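Local coordinates for protein indole-3-acetic acid-amido synthetase GH3.15 (Arabidopsis thaliana, PDB 6E1Q) that joins glutamine to the auxin precursor indole-3-butyric acid, and to the herbicide 2,4-DB, in an ATP-dependent amido synthetase reaction, at residues S221-V226 against I297-T302. Sequence-based numbering, arbitrary orientation.
With CFA ((2,4-dichlorophenoxy)acetic acid), chain C.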
loop_
_atom_site.group_PDB
_atom_site.type_symbol
_atom_site.label_atom_id
_atom_site.label_comp_id
_atom_site.label_asym_id
_atom_site.label_seq_id
_atom_site.Cartn_x
_atom_site.Cartn_y
_atom_site.Cartn_z
ATOM N N SER A 221 -0.434 -1.119 -8.027
ATOM C CA SER A 221 0.151 -2.214 -8.787
ATOM C C SER A 221 -0.653 -3.500 -8.655
ATOM O O SER A 221 -0.525 -4.385 -9.513
ATOM C CB SER A 221 1.610 -2.438 -8.355
ATOM O OG SER A 221 1.733 -2.618 -6.957
ATOM N N SER A 222 -1.491 -3.611 -7.616
ATOM C CA SER A 222 -2.319 -4.805 -7.450
ATOM C C SER A 222 -3.224 -5.021 -8.644
ATOM O O SER A 222 -3.501 -6.168 -9.012
ATOM C CB SER A 222 -3.171 -4.717 -6.173
ATOM O OG SER A 222 -2.405 -4.265 -5.068
ATOM N N PHE A 223 -3.707 -3.935 -9.252
ATOM C CA PHE A 223 -4.612 -4.044 -10.389
ATOM C C PHE A 223 -3.931 -4.626 -11.619
ATOM O O PHE A 223 -4.581 -5.320 -12.409
ATOM C CB PHE A 223 -5.198 -2.677 -10.719
ATOM C CG PHE A 223 -6.237 -2.238 -9.749
ATOM C CD1 PHE A 223 -7.502 -2.790 -9.788
ATOM C CD2 PHE A 223 -5.942 -1.307 -8.766
ATOM C CE1 PHE A 223 -8.460 -2.406 -8.892
ATOM C CE2 PHE A 223 -6.914 -0.903 -7.855
ATOM C CZ PHE A 223 -8.170 -1.458 -7.915
ATOM N N LEU A 224 -2.627 -4.389 -11.780
ATOM C CA LEU A 224 -1.920 -4.900 -12.951
ATOM C C LEU A 224 -1.869 -6.417 -12.950
ATOM O O LEU A 224 -1.921 -7.048 -14.009
ATOM C CB LEU A 224 -0.503 -4.334 -13.001
ATOM C CG LEU A 224 -0.456 -2.851 -12.692
ATOM C CD1 LEU A 224 0.994 -2.351 -12.665
ATOM C CD2 LEU A 224 -1.305 -2.105 -13.698
ATOM N N LYS A 225 -1.731 -7.019 -11.767
ATOM C CA LYS A 225 -1.771 -8.469 -11.654
ATOM C C LYS A 225 -3.160 -9.011 -12.007
ATOM O O LYS A 225 -3.279 -10.042 -12.667
ATOM C CB LYS A 225 -1.344 -8.857 -10.237
ATOM C CG LYS A 225 -1.209 -10.323 -9.980
ATOM C CD LYS A 225 -0.037 -10.908 -10.723
ATOM C CE LYS A 225 0.135 -12.382 -10.419
ATOM N NZ LYS A 225 1.247 -12.995 -11.218
ATOM N N VAL A 226 -4.217 -8.300 -11.619
ATOM C CA VAL A 226 -5.569 -8.691 -11.999
ATOM C C VAL A 226 -5.745 -8.611 -13.512
ATOM O O VAL A 226 -6.297 -9.519 -14.142
ATOM C CB VAL A 226 -6.596 -7.805 -11.264
ATOM C CG1 VAL A 226 -7.984 -8.071 -11.792
ATOM C CG2 VAL A 226 -6.569 -8.096 -9.752
ATOM N N ILE A 297 -11.675 3.996 -8.601
ATOM C CA ILE A 297 -10.733 2.915 -8.390
ATOM C C ILE A 297 -9.919 3.295 -7.170
ATOM O O ILE A 297 -9.140 4.251 -7.221
ATOM C CB ILE A 297 -9.828 2.695 -9.601
ATOM C CG1 ILE A 297 -10.657 2.242 -10.800
ATOM C CG2 ILE A 297 -8.700 1.710 -9.227
ATOM C CD1 ILE A 297 -9.932 2.388 -12.108
ATOM N N GLU A 298 -10.086 2.536 -6.088
ATOM C CA GLU A 298 -9.547 2.874 -4.780
ATOM C C GLU A 298 -8.344 1.986 -4.500
ATOM O O GLU A 298 -8.463 0.754 -4.518
ATOM C CB GLU A 298 -10.622 2.696 -3.699
ATOM C CG GLU A 298 -10.087 2.810 -2.271
ATOM C CD GLU A 298 -9.810 4.257 -1.846
ATOM O OE1 GLU A 298 -10.575 5.160 -2.240
ATOM O OE2 GLU A 298 -8.812 4.493 -1.132
ATOM N N SER A 299 -7.185 2.607 -4.254
ATOM C CA SER A 299 -5.974 1.884 -3.863
ATOM C C SER A 299 -4.920 2.888 -3.430
ATOM O O SER A 299 -5.049 4.092 -3.660
ATOM C CB SER A 299 -5.419 1.035 -5.013
ATOM O OG SER A 299 -4.874 1.889 -6.023
ATOM N N ILE A 300 -3.849 2.371 -2.837
ATOM C CA ILE A 300 -2.710 3.221 -2.509
ATOM C C ILE A 300 -2.002 3.615 -3.803
ATOM O O ILE A 300 -1.599 2.754 -4.598
ATOM C CB ILE A 300 -1.771 2.514 -1.527
ATOM C CG1 ILE A 300 -2.503 2.327 -0.193
ATOM C CG2 ILE A 300 -0.482 3.319 -1.337
ATOM C CD1 ILE A 300 -1.799 1.375 0.747
ATOM N N ILE A 301 -1.871 4.925 -4.031
ATOM C CA ILE A 301 -1.227 5.482 -5.211
ATOM C C ILE A 301 -0.112 6.455 -4.850
ATOM O O ILE A 301 0.348 7.203 -5.707
ATOM C CB ILE A 301 -2.250 6.174 -6.136
ATOM C CG1 ILE A 301 -2.969 7.302 -5.375
ATOM C CG2 ILE A 301 -3.199 5.161 -6.749
ATOM C CD1 ILE A 301 -4.212 7.861 -6.085
ATOM N N THR A 302 0.306 6.485 -3.593
ATOM C CA THR A 302 1.352 7.381 -3.130
ATOM C C THR A 302 2.663 6.618 -2.938
ATOM O O THR A 302 2.702 5.385 -2.896
ATOM C CB THR A 302 0.925 8.045 -1.813
ATOM O OG1 THR A 302 0.685 7.022 -0.831
ATOM C CG2 THR A 302 -0.355 8.869 -2.016
HETATM C C1 CFA C . -12.408 -0.307 -1.146
HETATM C C2 CFA C . -11.728 0.344 0.056
HETATM C "C1'" CFA C . -9.660 -0.842 -0.054
HETATM C "C2'" CFA C . -8.286 -0.876 -0.252
HETATM C "C3'" CFA C . -7.623 -2.076 -0.195
HETATM C "C4'" CFA C . -8.320 -3.230 0.052
HETATM C "C5'" CFA C . -9.679 -3.218 0.256
HETATM CL CL3 CFA C . -7.322 0.589 -0.584
HETATM C "C6'" CFA C . -10.345 -2.018 0.206
HETATM O O1 CFA C . -13.548 -0.823 -1.022
HETATM O O2 CFA C . -11.812 -0.346 -2.248
HETATM O "O1'" CFA C . -10.339 0.381 -0.113
HETATM CL CL4 CFA C . -7.436 -4.755 0.112
#
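Phe223 reaches from helix 220-243 to Ile297 and Ser299, and its ring carries nearly all of this small buried contact. Its CB points toward segment 297-302. CG stands anti to the carbonyl carbon (chi1 -74°), which directs the ring off the helix at the strand. CD2 is the first ring atom to come near, with CG2 of Ile297 4.1 Å from it. At CE2 the ring is closest to its partners. CG2 of Ile297 lies 3.4 Å from CE2, coming in obliquely, and CB of Ser299 sits 3.8 Å from CE2, at the ring edge. OG of Ser299 meets the same edge in the ring plane. CZ, at the tip, is 3.5 Å from Ile297 CG2 and 4.1 Å from the carbonyl O of Glu298. CE1, on the other side of CZ, also lies near Ile297 CG2. No hydrogen bond crosses here; the contact is van der Waals packing, apolar between Phe223 and Ile297.

This is helix against sheet in the GH3 N-terminal domain, which belongs to the ANL group of adenylating enzymes. Strand 297-298 runs parallel to its neighbours 212-217 and 321-327. Leu215 and Ala217 of the first, with Leu312 of helix 309-316, also touch the Phe223 side chain. With an alanine in place of Phe223, a gap would probably open beside Ile297 CG2, and Ser299 CB would lose its packing partner.

The CB of Glu298 leaves its CA on the side away from the helix. Further out, its side chain lines the ligand pocket. CG is anti to the backbone N (chi1 171°) and lies 3.3 Å from O1' of the bound (2,4-dichlorophenoxy)acetic acid. The Glu298 carboxylate is hydrogen-bonded to Thr322 OG1 through OE1 and to the backbone N of Ser324 through OE2. CA of Ser299 approaches the ligand chlorine CL3 at 3.8 Å.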